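Local structure of membrane protein (Acinetobacter baumannii AB307-0294, 5DL5) at residues Tyr197-Asn200 and Asp201-Ala205; Val340-Gly343 and Lys344-Val347; Gln175-Thr178 and Asp179-Ala182. The protein is an outer-membrane beta-barrel porin of the OprD family that probably lets small solutes, and perhaps some antibiotics, cross the outer membrane. One frame throughout, in Å; residues are numbered along the deposited sequence.

Contact 1. Residues Tyr197-Asn200 and Asp201-Ala205; sequences YKFN and DNLNA
Tyr197 and Ala205 form an antiparallel hydrogen-bonded pair, gripping each other through two nearly straight backbone bonds, Tyr197 N to Ala205 O at 2.9 Å and Ala205 N to Tyr197 O at 3.0 Å. Lys198 lies across from Asn204 as the non-hydrogen-bonded pair. Nearer the bend, Phe199 N reaches Leu203 O at 2.8 Å by a more bent bond.

Asn200 turns its side chain back over the following residues. Its CG sits between the backbone N and the carbonyl carbon (chi1 55°), which brings Asn200 OD1 within 2.9 Å of Asn202 N and 2.8 Å of Leu203 N. Both bonds are weak because of their angles, but a short amide suits a place where backbone N-H groups converge.

Apolar packing centres on Phe199. Leu203 CD2 passes Phe199 CG at 3.7 Å, and the small Ala205 CB meets the ring edge at Phe199 CE1, 3.8 Å away. Tyr197 CD2 stands 3.4 Å above the centre of the Phe199 ring, edge to face in a T-shaped stack. The extended chain of Lys198 passes Asp201, its ammonium too distant from the carboxylate for a salt bridge.

Backbone hydrogen bonds join Lys198 to Asn159, in the turn before strand 160-171, and Asn204 to Asn224 of strand 216-229. The result is a tight beta hairpin between barrel strands 190-200 and 203-212, probably at the periplasmic end of the porin.

Contact 2. Residues Val340-Gly343 and Lys344-Val347; sequences VDFG and KLGV
A type I beta turn from Gly343 to Gly346, entered through an Asx turn at Asp341, reverses the chain just after strand 332-341, with Asp341 meeting Lys344 and Leu345 across the bend. Asp341 OD1 accepts Gly343 N at 2.9 Å, met nearly along its C-O axis, and a weak bond from Lys344 N. Its CG lies anti to the backbone N (chi1 -175°), swinging the carboxylate round to these amides, and aspartate is short enough to do so. Asp341 O takes Leu345 N at 3.0 Å, in the carbonyl plane.

Val347 N then bonds Phe342 O at 2.7 Å, almost in line with the carbonyl, while Gly346 N approaches Gly343 O at 3.0 Å from above the carbonyl plane. These nested bonds, with Gly346 at a positive phi of 100°, make a Schellman motif. Glycine suits this left-handed conformation, having no CB to press on the carbonyl oxygen of Leu345.

Apolar groups gather round the Phe342 ring. Leu345 CD2 lies 3.8 Å from Phe342 CD1, the two side chains side by side and pointing the same way, and Val347 CB reaches the edge of the same ring. Val340 CG1 covers one ring face near its rim, and Leu351 and Trp353 of the next strand also pack against Phe342. Lys344 crosses Asp341 at about a right angle: Lys344 CD is 3.5 Å from Asp341 OD2, whereas Lys344 NZ stays 4.3 Å from that oxygen, beyond a salt bridge. Pro288, from a neighbouring turn, touches both Lys344 and Leu345.

Contact 3. Residues Gln175-Thr178 and Asp179-Ala182; sequences QINT and DADA
Asp179 OD1 is gripped by two backbone amides, Leu187 N and Asp170 N, while Asp179 N itself is claimed by Asn177 within the bend. The bond from Asp179 N to Asn177 OD1 is 3.0 Å long and fairly straight, with an N-H...O angle of 164° and the donor slightly tilted from the plane of the amide carbonyl. Asn177 CG lies anti to its backbone nitrogen (chi1 -167°), which carries the amide forward over the peptide that follows. An acceptor on a short side chain is what this position calls for, since it closes the ring two residues on.

Inside the bend the packing is made by Gln175 and Ala180. The glutamine chain folds at chi2 (-72°) and lies along the returning backbone: Gln175 CG is 3.3 Å from Ala180 O and equally far from Asp181 O, and Gln175 OE1 comes within 3.6 Å of Ala180 CB. Ala180 CB also meets Asn177 CB at 4.0 Å. Buried and small, this alanine lets the two arms of the bend come close.

Bonds beyond the bend fix it to the barrel. Gln175 O receives Gln171 NE2 and Arg109 NE. Asp181 OD1 accepts Arg185 N of its own loop, and Asp181 OD2 accepts Ala310 N, which ties in the loop between strands 289-300 and 332-341. An asparagine side-chain oxygen accepting the backbone N-H two residues on defines an Asx turn, here shaping the long connection between barrel strands 160-171 and 190-200, probably on the extracellular side, as in other porins.

How the contacts relate
All three contacts are bends in the chain of one beta-barrel, but they lie at different places around it. Contacts 1 and 2 are short reversals between neighbouring strands, with centres about 29 Å apart and nearest atoms about 15 Å apart, probably on the periplasmic side. Contact 3 comes first along the chain, in the loop leading into the strand that contact 1 ends, and lies on the opposite side of the chain's centre from both. Its centre is about 37 Å from that of contact 1 and about 42 Å from that of contact 2. A bound detergent, C8E, approaches contact 3, about 6 Å from the side chain of Gln175.

Contact 1. Residues Tyr197-Asn200 and Asp201-Ala205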
loop_
_atom_site.group_PDB
_atom_site.type_symbol
_atom_site.label_atom_id
_atom_site.label_comp_id
_atom_site.label_asym_id
_atom_site.label_seq_id
_atom_site.Cartn_x
_atom_site.Cartn_y
_atom_site.Cartn_z
ATOM N N TYR A 197 -14.170 0.818 13.771
ATOM C CA TYR A 197 -15.542 1.018 14.190
ATOM C C TYR A 197 -16.216 2.153 13.389
ATOM O O TYR A 197 -15.631 3.263 13.228
ATOM C CB TYR A 197 -15.568 1.320 15.645
ATOM C CG TYR A 197 -16.994 1.370 16.220
ATOM C CD1 TYR A 197 -17.818 0.247 16.113
ATOM C CD2 TYR A 197 -17.503 2.524 16.817
ATOM C CE1 TYR A 197 -19.119 0.253 16.610
ATOM C CE2 TYR A 197 -18.829 2.580 17.267
ATOM C CZ TYR A 197 -19.594 1.450 17.185
ATOM O OH TYR A 197 -20.838 1.381 17.609
ATOM N N LYS A 198 -17.422 1.864 12.915
ATOM C CA LYS A 198 -18.289 2.880 12.296
ATOM C C LYS A 198 -19.274 3.346 13.376
ATOM O O LYS A 198 -20.191 2.599 13.780
ATOM C CB LYS A 198 -19.021 2.246 11.095
ATOM C CG LYS A 198 -19.797 3.293 10.288
ATOM C CD LYS A 198 -20.700 2.610 9.275
ATOM C CE LYS A 198 -21.500 3.694 8.618
ATOM N NZ LYS A 198 -22.267 3.186 7.508
ATOM N N PHE A 199 -19.098 4.571 13.852
ATOM C CA PHE A 199 -19.948 5.178 14.910
ATOM C C PHE A 199 -21.308 5.552 14.353
ATOM O O PHE A 199 -22.310 5.273 14.942
ATOM C CB PHE A 199 -19.317 6.430 15.506
ATOM C CG PHE A 199 -18.082 6.173 16.305
ATOM C CD1 PHE A 199 -16.879 6.114 15.718
ATOM C CD2 PHE A 199 -18.153 5.980 17.677
ATOM C CE1 PHE A 199 -15.748 5.877 16.480
ATOM C CE2 PHE A 199 -17.039 5.730 18.429
ATOM C CZ PHE A 199 -15.830 5.709 17.828
ATOM N N ASN A 200 -21.344 6.130 13.172
ATOM C CA ASN A 200 -22.633 6.468 12.516
ATOM C C ASN A 200 -22.239 6.637 11.075
ATOM O O ASN A 200 -21.071 6.366 10.725
ATOM C CB ASN A 200 -23.266 7.720 13.132
ATOM C CG ASN A 200 -22.344 8.940 13.121
ATOM O OD1 ASN A 200 -21.463 9.168 12.279
ATOM N ND2 ASN A 200 -22.631 9.796 14.032
ATOM N N ASP A 201 -23.075 7.151 10.225
ATOM C CA ASP A 201 -22.622 7.146 8.822
ATOM C C ASP A 201 -21.618 8.262 8.540
ATOM O O ASP A 201 -20.936 8.149 7.592
ATOM C CB ASP A 201 -23.780 7.024 7.795
ATOM C CG ASP A 201 -24.804 7.930 8.053
ATOM O OD1 ASP A 201 -24.399 8.890 8.686
ATOM O OD2 ASP A 201 -25.995 7.698 7.712
ATOM N N ASN A 202 -21.486 9.279 9.383
ATOM C CA ASN A 202 -20.495 10.283 9.159
ATOM C C ASN A 202 -19.107 10.051 9.824
ATOM O O ASN A 202 -18.159 10.736 9.465
ATOM C CB ASN A 202 -21.003 11.574 9.618
ATOM C CG ASN A 202 -22.176 12.074 8.791
ATOM O OD1 ASN A 202 -22.510 11.551 7.735
ATOM N ND2 ASN A 202 -22.796 13.069 9.290
ATOM N N LEU A 203 -19.031 9.192 10.846
ATOM C CA LEU A 203 -17.834 9.068 11.684
ATOM C C LEU A 203 -17.337 7.631 11.897
ATOM O O LEU A 203 -18.138 6.691 12.240
ATOM C CB LEU A 203 -18.107 9.723 13.029
ATOM C CG LEU A 203 -17.108 9.571 14.156
ATOM C CD1 LEU A 203 -15.935 10.442 13.871
ATOM C CD2 LEU A 203 -17.688 9.827 15.568
ATOM N N ASN A 204 -16.049 7.426 11.606
ATOM C CA ASN A 204 -15.447 6.205 11.996
ATOM C C ASN A 204 -14.007 6.363 12.408
ATOM O O ASN A 204 -13.376 7.399 12.192
ATOM C CB ASN A 204 -15.605 5.233 10.907
ATOM C CG ASN A 204 -15.057 5.730 9.668
ATOM O OD1 ASN A 204 -13.898 5.821 9.570
ATOM N ND2 ASN A 204 -15.894 6.082 8.719
ATOM N N ALA A 205 -13.512 5.352 13.081
ATOM C CA ALA A 205 -12.192 5.403 13.643
ATOM C C ALA A 205 -11.571 3.999 13.681
ATOM O O ALA A 205 -12.287 2.979 13.546
ATOM C CB ALA A 205 -12.215 5.947 15.038
#

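Contact 2. Residues Val340-Gly343 and Lys344-Val347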
loop_
_atom_site.group_PDB
_atom_site.type_symbol
_atom_site.label_atom_id
_atom_site.label_comp_id
_atom_site.label_asym_id
_atom_site.label_seq_id
_atom_site.Cartn_x
_atom_site.Cartn_y
_atom_site.Cartn_z
ATOM N N VAL A 340 -11.624 15.969 -10.523
ATOM C CA VAL A 340 -12.824 16.140 -11.336
ATOM C C VAL A 340 -13.374 14.787 -11.830
ATOM O O VAL A 340 -12.635 14.022 -12.468
ATOM C CB VAL A 340 -12.515 16.944 -12.587
ATOM C CG1 VAL A 340 -13.790 17.124 -13.402
ATOM C CG2 VAL A 340 -11.856 18.227 -12.160
ATOM N N ASP A 341 -14.687 14.607 -11.632
ATOM C CA ASP A 341 -15.470 13.562 -12.225
ATOM C C ASP A 341 -16.219 14.036 -13.524
ATOM O O ASP A 341 -17.270 14.733 -13.476
ATOM C CB ASP A 341 -16.410 12.971 -11.170
ATOM C CG ASP A 341 -17.200 11.752 -11.679
ATOM O OD1 ASP A 341 -17.346 11.505 -12.917
ATOM O OD2 ASP A 341 -17.734 11.062 -10.799
ATOM N N PHE A 342 -15.692 13.556 -14.658
ATOM C CA PHE A 342 -16.150 13.958 -15.972
ATOM C C PHE A 342 -17.467 13.370 -16.366
ATOM O O PHE A 342 -18.092 13.919 -17.264
ATOM C CB PHE A 342 -15.115 13.731 -17.075
ATOM C CG PHE A 342 -14.045 14.756 -17.093
ATOM C CD1 PHE A 342 -14.229 15.964 -17.757
ATOM C CD2 PHE A 342 -12.913 14.560 -16.416
ATOM C CE1 PHE A 342 -13.233 16.916 -17.790
ATOM C CE2 PHE A 342 -11.929 15.520 -16.382
ATOM C CZ PHE A 342 -12.070 16.699 -17.065
ATOM N N GLY A 343 -17.926 12.367 -15.640
ATOM C CA GLY A 343 -19.309 11.878 -15.747
ATOM C C GLY A 343 -20.312 12.813 -15.101
ATOM O O GLY A 343 -21.302 13.170 -15.712
ATOM N N LYS A 344 -20.054 13.234 -13.856
ATOM C CA LYS A 344 -20.962 14.171 -13.177
ATOM C C LYS A 344 -21.022 15.448 -13.893
ATOM O O LYS A 344 -22.035 16.112 -13.920
ATOM C CB LYS A 344 -20.564 14.403 -11.762
ATOM C CG LYS A 344 -20.978 13.238 -10.929
ATOM C CD LYS A 344 -20.242 13.208 -9.625
ATOM C CE LYS A 344 -20.981 12.284 -8.691
ATOM N NZ LYS A 344 -20.174 12.204 -7.452
ATOM N N LEU A 345 -19.918 15.798 -14.494
ATOM C CA LEU A 345 -19.839 17.040 -15.243
ATOM C C LEU A 345 -20.597 16.978 -16.529
ATOM O O LEU A 345 -20.933 18.024 -17.059
ATOM C CB LEU A 345 -18.385 17.365 -15.510
ATOM C CG LEU A 345 -17.911 18.761 -15.808
ATOM C CD1 LEU A 345 -18.151 19.699 -14.614
ATOM C CD2 LEU A 345 -16.431 18.597 -16.098
ATOM N N GLY A 346 -20.892 15.780 -17.033
ATOM C CA GLY A 346 -21.682 15.640 -18.231
ATOM C C GLY A 346 -20.823 15.369 -19.444
ATOM O O GLY A 346 -21.330 15.423 -20.541
ATOM N N VAL A 347 -19.541 15.047 -19.305
ATOM C CA VAL A 347 -18.668 14.891 -20.507
ATOM C C VAL A 347 -18.366 13.435 -20.930
ATOM O O VAL A 347 -18.297 13.149 -22.113
ATOM C CB VAL A 347 -17.319 15.658 -20.330
ATOM C CG1 VAL A 347 -16.304 15.316 -21.419
ATOM C CG2 VAL A 347 -17.590 17.147 -20.343
#

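Contact 3. Residues Gln175-Thr178 and Asp179-Ala182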
loop_
_atom_site.group_PDB
_atom_site.type_symbol
_atom_site.label_atom_id
_atom_site.label_comp_id
_atom_site.label_asym_id
_atom_site.label_seq_id
_atom_site.Cartn_x
_atom_site.Cartn_y
_atom_site.Cartn_z
ATOM N N GLN A 175 9.457 -10.742 -5.960
ATOM C CA GLN A 175 10.227 -11.801 -5.416
ATOM C C GLN A 175 9.571 -13.159 -5.794
ATOM O O GLN A 175 8.343 -13.304 -5.680
ATOM C CB GLN A 175 10.323 -11.679 -3.856
ATOM C CG GLN A 175 10.812 -10.314 -3.354
ATOM C CD GLN A 175 12.279 -10.127 -3.639
ATOM O OE1 GLN A 175 13.021 -11.062 -3.578
ATOM N NE2 GLN A 175 12.675 -8.912 -4.022
ATOM N N ILE A 176 10.436 -14.110 -6.147
ATOM C CA ILE A 176 10.067 -15.557 -6.426
ATOM C C ILE A 176 10.070 -16.459 -5.160
ATOM O O ILE A 176 9.272 -17.364 -5.049
ATOM C CB ILE A 176 11.136 -16.182 -7.406
ATOM C CG1 ILE A 176 11.228 -15.356 -8.678
ATOM C CG2 ILE A 176 10.930 -17.678 -7.648
ATOM C CD1 ILE A 176 9.880 -15.098 -9.263
ATOM N N ASN A 177 10.995 -16.200 -4.245
ATOM C CA ASN A 177 11.102 -16.939 -2.964
ATOM C C ASN A 177 9.877 -16.612 -2.190
ATOM O O ASN A 177 9.393 -15.447 -2.262
ATOM C CB ASN A 177 12.331 -16.414 -2.237
ATOM C CG ASN A 177 12.763 -17.277 -1.047
ATOM O OD1 ASN A 177 12.223 -17.210 0.098
ATOM N ND2 ASN A 177 13.819 -18.075 -1.304
ATOM N N THR A 178 9.387 -17.566 -1.409
ATOM C CA THR A 178 8.153 -17.367 -0.649
ATOM C C THR A 178 8.333 -16.538 0.653
ATOM O O THR A 178 7.387 -16.125 1.210
ATOM C CB THR A 178 7.560 -18.720 -0.299
ATOM O OG1 THR A 178 8.571 -19.454 0.402
ATOM C CG2 THR A 178 7.314 -19.530 -1.606
ATOM N N ASP A 179 9.532 -16.274 1.110
ATOM C CA ASP A 179 9.738 -15.458 2.255
ATOM C C ASP A 179 10.852 -14.438 1.915
ATOM O O ASP A 179 12.080 -14.654 2.177
ATOM C CB ASP A 179 10.096 -16.293 3.497
ATOM C CG ASP A 179 9.970 -15.495 4.797
ATOM O OD1 ASP A 179 9.420 -14.376 4.741
ATOM O OD2 ASP A 179 10.404 -15.939 5.923
ATOM N N ALA A 180 10.419 -13.369 1.253
ATOM C CA ALA A 180 11.363 -12.309 0.750
ATOM C C ALA A 180 10.661 -11.010 0.499
ATOM O O ALA A 180 9.782 -10.919 -0.329
ATOM C CB ALA A 180 12.180 -12.767 -0.502
ATOM N N ASP A 181 11.010 -9.999 1.280
ATOM C CA ASP A 181 10.416 -8.654 1.142
ATOM C C ASP A 181 11.118 -7.936 -0.007
ATOM O O ASP A 181 11.818 -8.591 -0.787
ATOM C CB ASP A 181 10.513 -7.930 2.519
ATOM C CG ASP A 181 11.917 -7.426 2.885
ATOM O OD1 ASP A 181 12.956 -7.638 2.175
ATOM O OD2 ASP A 181 12.009 -6.746 3.946
ATOM N N ALA A 182 10.958 -6.614 -0.134
ATOM C CA ALA A 182 11.420 -5.850 -1.307
ATOM C C ALA A 182 12.921 -5.884 -1.301
ATOM O O ALA A 182 13.531 -5.713 -2.360
ATOM C CB ALA A 182 10.970 -4.355 -1.281
#